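Local coordinates for proximal thread matrix protein 1 (Mytilus galloprovincialis, PDB 4CN9), which is a zinc-binding matrix protein of the mussel byssus with two von Willebrand factor type A domains, and binds collagen, at residues His252-Ile265 against Arg358-Gly371. Numbering follows the deposited sequence.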
ATOM      1  N   HIS A 252     -16.659   9.185   2.149  1.00 31.26           N
ATOM      2  CA  HIS A 252     -16.245  10.474   1.637  1.00 32.21           C
ATOM      3  C   HIS A 252     -14.882  10.282   0.965  1.00 28.45           C
ATOM      4  O   HIS A 252     -13.926   9.791   1.583  1.00 28.10           O
ATOM      5  CB  HIS A 252     -16.173  11.514   2.759  1.00 33.80           C
ATOM      6  CG  HIS A 252     -17.506  11.857   3.349  1.00 38.62           C
ATOM      7  ND1 HIS A 252     -18.129  13.066   3.126  1.00 44.83           N
ATOM      8  CD2 HIS A 252     -18.336  11.148   4.150  1.00 42.73           C
ATOM      9  CE1 HIS A 252     -19.284  13.089   3.765  1.00 43.95           C
ATOM     10  NE2 HIS A 252     -19.435  11.937   4.394  1.00 48.35           N
ATOM     11  N   ALA A 253     -14.807  10.631  -0.314  1.00 25.53           N
ATOM     12  CA  ALA A 253     -13.549  10.558  -1.051  1.00 23.39           C
ATOM     13  C   ALA A 253     -13.453  11.655  -2.116  1.00 24.47           C
ATOM     14  O   ALA A 253     -14.471  12.136  -2.630  1.00 19.37           O
ATOM     15  CB  ALA A 253     -13.384   9.197  -1.679  1.00 20.36           C
ATOM     16  N   ASP A 254     -12.217  12.054  -2.415  1.00 19.84           N
ATOM     17  CA  ASP A 254     -11.927  13.011  -3.494  1.00 19.91           C
ATOM     18  C   ASP A 254     -11.098  12.267  -4.534  1.00 17.88           C
ATOM     19  O   ASP A 254      -9.975  11.839  -4.243  1.00 17.08           O
ATOM     20  CB  ASP A 254     -11.125  14.208  -2.992  1.00 19.57           C
ATOM     21  CG  ASP A 254     -11.949  15.185  -2.149  1.00 25.27           C
ATOM     22  OD1 ASP A 254     -13.198  15.283  -2.301  1.00 23.24           O
ATOM     23  OD2 ASP A 254     -11.307  15.875  -1.333  1.00 25.30           O
ATOM     24  N   ILE A 255     -11.658  12.098  -5.728  1.00 15.90           N
ATOM     25  CA  ILE A 255     -11.073  11.236  -6.748  1.00 17.63           C
ATOM     26  C   ILE A 255     -10.714  12.017  -7.998  1.00 17.72           C
ATOM     27  O   ILE A 255     -11.588  12.602  -8.647  1.00 15.98           O
ATOM     28  CB  ILE A 255     -12.061  10.146  -7.222  1.00 18.34           C
ATOM     29  CG1 ILE A 255     -12.713   9.413  -6.046  1.00 25.58           C
ATOM     30  CG2 ILE A 255     -11.361   9.149  -8.143  1.00 19.85           C
ATOM     31  CD1 ILE A 255     -11.813   8.487  -5.346  1.00 27.22           C
ATOM     32  N   ALA A 256      -9.444  11.985  -8.371  1.00 13.25           N
ATOM     33  CA  ALA A 256      -9.015  12.644  -9.597  1.00 13.83           C
ATOM     34  C   ALA A 256      -8.610  11.660 -10.686  1.00 15.04           C
ATOM     35  O   ALA A 256      -7.712  10.828 -10.490  1.00 16.63           O
ATOM     36  CB  ALA A 256      -7.884  13.620  -9.295  1.00 16.39           C
ATOM     37  N   PHE A 257      -9.281  11.753 -11.838  1.00 14.79           N
ATOM     38  CA  PHE A 257      -8.831  11.055 -13.036  1.00 13.38           C
ATOM     39  C   PHE A 257      -7.763  11.905 -13.693  1.00 15.37           C
ATOM     40  O   PHE A 257      -7.991  13.070 -13.993  1.00 15.96           O
ATOM     41  CB  PHE A 257      -9.962  10.861 -14.040  1.00 15.79           C
ATOM     42  CG  PHE A 257     -11.039   9.931 -13.569  1.00 14.70           C
ATOM     43  CD1 PHE A 257     -10.802   8.579 -13.483  1.00 19.42           C
ATOM     44  CD2 PHE A 257     -12.290  10.418 -13.237  1.00 16.84           C
ATOM     45  CE1 PHE A 257     -11.802   7.720 -13.052  1.00 20.33           C
ATOM     46  CE2 PHE A 257     -13.300   9.568 -12.814  1.00 19.79           C
ATOM     47  CZ  PHE A 257     -13.053   8.217 -12.719  1.00 15.76           C
ATOM     48  N   VAL A 258      -6.600  11.319 -13.905  1.00 15.54           N
ATOM     49  CA  VAL A 258      -5.513  12.008 -14.569  1.00 14.28           C
ATOM     50  C   VAL A 258      -5.227  11.194 -15.808  1.00 14.87           C
ATOM     51  O   VAL A 258      -4.618  10.117 -15.722  1.00 14.84           O
ATOM     52  CB  VAL A 258      -4.273  12.068 -13.682  1.00 16.42           C
ATOM     53  CG1 VAL A 258      -3.127  12.760 -14.406  1.00 17.10           C
ATOM     54  CG2 VAL A 258      -4.606  12.784 -12.361  1.00 15.02           C
ATOM     55  N   PHE A 259      -5.708  11.660 -16.952  1.00 14.48           N
ATOM     56  CA  PHE A 259      -5.620  10.834 -18.145  1.00 16.32           C
ATOM     57  C   PHE A 259      -5.080  11.464 -19.429  1.00 17.54           C
ATOM     58  O   PHE A 259      -5.159  12.668 -19.662  1.00 14.91           O
ATOM     59  CB  PHE A 259      -6.939  10.123 -18.415  1.00 18.45           C
ATOM     60  CG  PHE A 259      -8.062  11.001 -18.843  1.00 19.90           C
ATOM     61  CD1 PHE A 259      -8.282  11.267 -20.195  1.00 26.08           C
ATOM     62  CD2 PHE A 259      -8.976  11.487 -17.914  1.00 25.54           C
ATOM     63  CE1 PHE A 259      -9.355  12.056 -20.601  1.00 26.91           C
ATOM     64  CE2 PHE A 259     -10.054  12.272 -18.311  1.00 24.98           C
ATOM     65  CZ  PHE A 259     -10.247  12.557 -19.656  1.00 26.53           C
ATOM     66  N   ASP A 260      -4.515  10.560 -20.222  1.00 17.01           N
ATOM     67  CA  ASP A 260      -3.864  10.803 -21.487  1.00 18.50           C
ATOM     68  C   ASP A 260      -4.869  11.358 -22.485  1.00 20.21           C
ATOM     69  O   ASP A 260      -5.935  10.775 -22.694  1.00 20.53           O
ATOM     70  CB  ASP A 260      -3.316   9.448 -21.947  1.00 18.14           C
ATOM     71  CG  ASP A 260      -2.520   9.504 -23.223  1.00 21.27           C
ATOM     72  OD1 ASP A 260      -2.475  10.547 -23.912  1.00 20.81           O
ATOM     73  OD2 ASP A 260      -1.922   8.441 -23.533  1.00 22.18           O
ATOM     74  N   ALA A 261      -4.535  12.501 -23.078  1.00 17.00           N
ATOM     75  CA  ALA A 261      -5.376  13.110 -24.112  1.00 19.43           C
ATOM     76  C   ALA A 261      -4.582  13.377 -25.388  1.00 22.63           C
ATOM     77  O   ALA A 261      -4.971  14.208 -26.208  1.00 26.76           O
ATOM     78  CB  ALA A 261      -6.016  14.397 -23.599  1.00 22.17           C
ATOM     79  N   SER A 262      -3.479  12.651 -25.536  1.00 20.56           N
ATOM     80  CA  SER A 262      -2.631  12.677 -26.725  1.00 21.93           C
ATOM     81  C   SER A 262      -3.348  12.206 -27.991  1.00 25.69           C
ATOM     82  O   SER A 262      -4.275  11.398 -27.941  1.00 21.67           O
ATOM     83  CB  SER A 262      -1.418  11.762 -26.495  1.00 25.08           C
ATOM     84  OG  SER A 262      -0.775  11.451 -27.721  1.00 37.35           O
ATOM     85  N   SER A 263      -2.891  12.704 -29.133  1.00 27.68           N
ATOM     86  CA  SER A 263      -3.463  12.348 -30.421  1.00 32.36           C
ATOM     87  C   SER A 263      -3.181  10.888 -30.730  1.00 30.26           C
ATOM     88  O   SER A 263      -3.781  10.310 -31.625  1.00 36.18           O
ATOM     89  CB  SER A 263      -2.851  13.220 -31.519  1.00 34.91           C
ATOM     90  OG  SER A 263      -1.455  12.994 -31.587  1.00 35.97           O
ATOM     91  N   SER A 264      -2.264  10.295 -29.979  1.00 30.71           N
ATOM     92  CA  SER A 264      -1.882   8.913 -30.196  1.00 32.74           C
ATOM     93  C   SER A 264      -3.003   7.946 -29.830  1.00 34.67           C
ATOM     94  O   SER A 264      -3.043   6.831 -30.339  1.00 35.21           O
ATOM     95  CB  SER A 264      -0.646   8.566 -29.363  1.00 35.39           C
ATOM     96  OG  SER A 264      -1.013   8.210 -28.037  1.00 38.06           O
ATOM     97  N   ILE A 265      -3.901   8.359 -28.938  1.00 25.53           N
ATOM     98  CA  ILE A 265      -4.909   7.438 -28.429  1.00 26.97           C
ATOM     99  C   ILE A 265      -5.795   6.904 -29.547  1.00 28.71           C
ATOM    100  O   ILE A 265      -6.074   5.716 -29.588  1.00 25.90           O
ATOM    101  CB  ILE A 265      -5.776   8.067 -27.339  1.00 26.24           C
ATOM    102  CG1 ILE A 265      -4.930   8.283 -26.079  1.00 28.95           C
ATOM    103  CG2 ILE A 265      -6.975   7.161 -27.012  1.00 25.43           C
ATOM    104  CD1 ILE A 265      -5.675   8.902 -24.943  1.00 30.00           C
ATOM    105  N   ARG A 358     -11.096  18.887   0.187  1.00 61.18           N
ATOM    106  CA  ARG A 358     -11.837  18.524   1.390  1.00 64.14           C
ATOM    107  C   ARG A 358     -10.921  17.818   2.390  1.00 63.57           C
ATOM    108  O   ARG A 358     -10.072  17.008   2.011  1.00 67.37           O
ATOM    109  CB  ARG A 358     -13.023  17.628   1.030  1.00 53.71           C
ATOM    110  CG  ARG A 358     -14.375  18.113   1.576  1.00 54.58           C
ATOM    111  CD  ARG A 358     -15.477  17.072   1.371  1.00 41.67           C
ATOM    112  NE  ARG A 358     -15.171  16.172   0.257  1.00 36.37           N
ATOM    113  CZ  ARG A 358     -15.922  15.145  -0.120  1.00 30.49           C
ATOM    114  NH1 ARG A 358     -17.052  14.856   0.516  1.00 36.97           N
ATOM    115  NH2 ARG A 358     -15.540  14.408  -1.148  1.00 28.23           N
ATOM    116  N   GLU A 359     -11.103  18.125   3.670  1.00 72.70           N
ATOM    117  CA  GLU A 359     -10.195  17.649   4.710  1.00 71.77           C
ATOM    118  C   GLU A 359     -10.753  16.453   5.466  1.00 65.73           C
ATOM    119  O   GLU A 359     -11.939  16.428   5.800  1.00 64.33           O
ATOM    120  CB  GLU A 359      -9.905  18.777   5.699  1.00 81.00           C
ATOM    121  CG  GLU A 359      -9.035  19.887   5.141  1.00 75.01           C
ATOM    122  CD  GLU A 359      -8.647  20.887   6.203  1.00 87.53           C
ATOM    123  OE1 GLU A 359      -7.612  20.673   6.871  1.00 86.78           O
ATOM    124  OE2 GLU A 359      -9.384  21.881   6.378  1.00 96.23           O
ATOM    125  N   GLU A 360      -9.882  15.477   5.733  1.00 64.51           N
ATOM    126  CA  GLU A 360     -10.231  14.249   6.458  1.00 61.77           C
ATOM    127  C   GLU A 360     -10.734  13.159   5.503  1.00 57.65           C
ATOM    128  O   GLU A 360     -11.059  12.044   5.919  1.00 60.17           O
ATOM    129  CB  GLU A 360     -11.299  14.527   7.516  1.00 65.40           C
ATOM    130  CG  GLU A 360     -12.711  14.156   7.064  1.00 66.08           C
ATOM    131  CD  GLU A 360     -13.769  15.123   7.554  1.00 80.45           C
ATOM    132  OE1 GLU A 360     -13.405  16.156   8.163  1.00 76.89           O
ATOM    133  OE2 GLU A 360     -14.968  14.850   7.318  1.00 85.40           O
ATOM    134  N   VAL A 361     -10.789  13.493   4.219  1.00 48.30           N
ATOM    135  CA  VAL A 361     -11.377  12.624   3.211  1.00 33.27           C
ATOM    136  C   VAL A 361     -10.272  11.849   2.482  1.00 27.78           C
ATOM    137  O   VAL A 361      -9.175  12.362   2.293  1.00 26.53           O
ATOM    138  CB  VAL A 361     -12.187  13.488   2.215  1.00 32.41           C
ATOM    139  CG1 VAL A 361     -12.574  12.710   0.995  1.00 34.64           C
ATOM    140  CG2 VAL A 361     -13.419  14.081   2.912  1.00 40.06           C
ATOM    141  N   GLN A 362     -10.560  10.612   2.094  1.00 24.60           N
ATOM    142  CA  GLN A 362      -9.642   9.828   1.278  1.00 22.96           C
ATOM    143  C   GLN A 362      -9.385  10.492  -0.077  1.00 21.05           C
ATOM    144  O   GLN A 362     -10.326  10.874  -0.762  1.00 21.48           O
ATOM    145  CB  GLN A 362     -10.224   8.457   0.997  1.00 22.07           C
ATOM    146  CG  GLN A 362      -9.276   7.581   0.213  1.00 25.66           C
ATOM    147  CD  GLN A 362      -7.990   7.332   0.976  1.00 27.80           C
ATOM    148  OE1 GLN A 362      -8.017   6.882   2.123  1.00 30.86           O
ATOM    149  NE2 GLN A 362      -6.859   7.643   0.354  1.00 25.08           N
ATOM    150  N   LYS A 363      -8.121  10.594  -0.465  1.00 19.53           N
ATOM    151  CA  LYS A 363      -7.754  11.164  -1.765  1.00 15.57           C
ATOM    152  C   LYS A 363      -7.210  10.051  -2.642  1.00 16.56           C
ATOM    153  O   LYS A 363      -6.424   9.221  -2.177  1.00 14.41           O
ATOM    154  CB  LYS A 363      -6.710  12.272  -1.602  1.00 17.68           C
ATOM    155  CG  LYS A 363      -7.214  13.489  -0.817  1.00 23.96           C
ATOM    156  CD  LYS A 363      -6.132  14.538  -0.613  1.00 22.11           C
ATOM    157  CE  LYS A 363      -4.983  14.018   0.244  1.00 33.17           C
ATOM    158  NZ  LYS A 363      -5.390  13.748   1.653  1.00 41.83           N
ATOM    159  N   VAL A 364      -7.641  10.039  -3.903  1.00 15.23           N
ATOM    160  CA  VAL A 364      -7.258   9.009  -4.855  1.00 17.01           C
ATOM    161  C   VAL A 364      -6.962   9.645  -6.221  1.00 14.02           C
ATOM    162  O   VAL A 364      -7.668  10.541  -6.670  1.00 17.21           O
ATOM    163  CB  VAL A 364      -8.391   7.948  -5.062  1.00 20.03           C
ATOM    164  CG1 VAL A 364      -7.917   6.821  -5.972  1.00 17.54           C
ATOM    165  CG2 VAL A 364      -8.863   7.377  -3.717  1.00 19.38           C
ATOM    166  N   VAL A 365      -5.911   9.171  -6.868  1.00 14.17           N
ATOM    167  CA  VAL A 365      -5.662   9.471  -8.265  1.00 14.56           C
ATOM    168  C   VAL A 365      -5.734   8.182  -9.058  1.00 16.28           C
ATOM    169  O   VAL A 365      -5.119   7.177  -8.701  1.00 14.82           O
ATOM    170  CB  VAL A 365      -4.256  10.095  -8.494  1.00 16.90           C
ATOM    171  CG1 VAL A 365      -3.871  10.013  -9.981  1.00 15.93           C
ATOM    172  CG2 VAL A 365      -4.224  11.533  -8.011  1.00 17.68           C
ATOM    173  N   ILE A 366      -6.492   8.204 -10.143  1.00 15.34           N
ATOM    174  CA  ILE A 366      -6.476   7.107 -11.079  1.00 12.73           C
ATOM    175  C   ILE A 366      -5.868   7.658 -12.358  1.00 18.40           C
ATOM    176  O   ILE A 366      -6.462   8.505 -13.006  1.00 15.35           O
ATOM    177  CB  ILE A 366      -7.874   6.597 -11.382  1.00 16.70           C
ATOM    178  CG1 ILE A 366      -8.549   6.104 -10.096  1.00 15.50           C
ATOM    179  CG2 ILE A 366      -7.816   5.477 -12.409  1.00 18.81           C
ATOM    180  CD1 ILE A 366     -10.019   5.838 -10.251  1.00 19.62           C
ATOM    181  N   LEU A 367      -4.689   7.160 -12.709  1.00 13.32           N
ATOM    182  CA  LEU A 367      -3.968   7.622 -13.887  1.00 13.65           C
ATOM    183  C   LEU A 367      -4.027   6.585 -15.007  1.00 17.06           C
ATOM    184  O   LEU A 367      -3.853   5.376 -14.775  1.00 17.72           O
ATOM    185  CB  LEU A 367      -2.519   7.933 -13.532  1.00 15.66           C
ATOM    186  CG  LEU A 367      -1.687   8.601 -14.631  1.00 20.11           C
ATOM    187  CD1 LEU A 367      -0.729   9.627 -14.042  1.00 25.83           C
ATOM    188  CD2 LEU A 367      -0.941   7.575 -15.442  1.00 19.12           C
ATOM    189  N   LEU A 368      -4.264   7.074 -16.220  1.00 16.41           N
ATOM    190  CA  LEU A 368      -4.328   6.243 -17.418  1.00 17.93           C
ATOM    191  C   LEU A 368      -3.403   6.822 -18.495  1.00 15.81           C
ATOM    192  O   LEU A 368      -3.499   8.004 -18.820  1.00 16.49           O
ATOM    193  CB  LEU A 368      -5.765   6.213 -17.959  1.00 20.01           C
ATOM    194  CG  LEU A 368      -6.880   5.465 -17.227  1.00 23.95           C
ATOM    195  CD1 LEU A 368      -8.067   6.360 -16.861  1.00 33.69           C
ATOM    196  CD2 LEU A 368      -7.345   4.300 -18.127  1.00 26.43           C
ATOM    197  N   THR A 369      -2.518   5.998 -19.053  1.00 15.56           N
ATOM    198  CA  THR A 369      -1.636   6.457 -20.133  1.00 15.88           C
ATOM    199  C   THR A 369      -1.398   5.394 -21.208  1.00 18.17           C
ATOM    200  O   THR A 369      -1.389   4.189 -20.928  1.00 18.80           O
ATOM    201  CB  THR A 369      -0.262   6.901 -19.595  1.00 16.71           C
ATOM    202  OG1 THR A 369       0.474   7.556 -20.639  1.00 18.03           O
ATOM    203  CG2 THR A 369       0.532   5.709 -19.067  1.00 18.17           C
ATOM    204  N   ASP A 370      -1.196   5.869 -22.433  1.00 16.77           N
ATOM    205  CA  ASP A 370      -0.820   5.035 -23.559  1.00 19.63           C
ATOM    206  C   ASP A 370       0.583   5.405 -24.085  1.00 20.77           C
ATOM    207  O   ASP A 370       0.980   4.953 -25.144  1.00 20.62           O
ATOM    208  CB  ASP A 370      -1.872   5.129 -24.686  1.00 22.48           C
ATOM    209  CG  ASP A 370      -1.565   6.227 -25.738  1.00 31.55           C
ATOM    210  OD1 ASP A 370      -1.025   7.317 -25.407  1.00 29.81           O
ATOM    211  OD2 ASP A 370      -1.894   5.988 -26.930  1.00 29.78           O
ATOM    212  N   GLY A 371       1.332   6.202 -23.331  1.00 21.07           N
ATOM    213  CA  GLY A 371       2.675   6.589 -23.739  1.00 19.58           C
ATOM    214  C   GLY A 371       3.660   6.740 -22.593  1.00 19.22           C
ATOM    215  O   GLY A 371       3.281   6.715 -21.428  1.00 18.73           O
TER
HETATM  216  O   HOH W   1     -12.885   9.325   3.747  1.00 37.82           O
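Asp254 and Arg358 close one end of a parallel pairing between strands 253-260 and 362-369, whose short segments run only 13° from parallel. Arg358 NH2 donates to Asp254 OD1 at 2.8 Å, a nearly straight bond within a salt bridge. The oxygen lies in the guanidinium plane, yet NH2 reaches it from above the carboxylate plane, and the two planes are turned 38° against each other. A bend at chi3 (-24°) helps turn the guanidinium toward Asp254 at the start of strand 253-260; Val361 CG2 lies above one guanidinium face, offset toward its rim, and also meets His252 CB. Seven backbone hydrogen bonds follow, from Asp254 N to Gln362 O through to Asp260 N and Leu368 O.

On one face, Ile255 lies alongside Val364 and Phe257 alongside Ile366, while the Phe259 ring leads away. Ile255 CD1 presses tightly on Val364 CB, at 3.5 Å. Farther on, Ile366 CD1 touches Phe257 CE1 at 3.8 Å and Ile255 CG2 at 4.1 Å, so that one methyl meets both. On the other face Val258 splits its branches, CG2 to Val365 CG1 (3.7 Å) and CG1 to Leu367 CD1.

Beyond the strands, Ser264 OG donates to the syn lone pair of Asp370 OD2 (2.6 Å), and Asp260 OD1 closes an Asx turn with Ser262 N. The Asp-Ala-Ser-Ser-Ser segment, with its D-x-S-x-S pattern, resembles a MIDAS loop, but the MIDAS zinc lies in the first von Willebrand factor type A domain.

The two strands form the centre of the Rossmann-like sheet of the second such domain, flanked by strands 295-302 and 391-398, with helix 272-285 packed against Phe257 and Phe259.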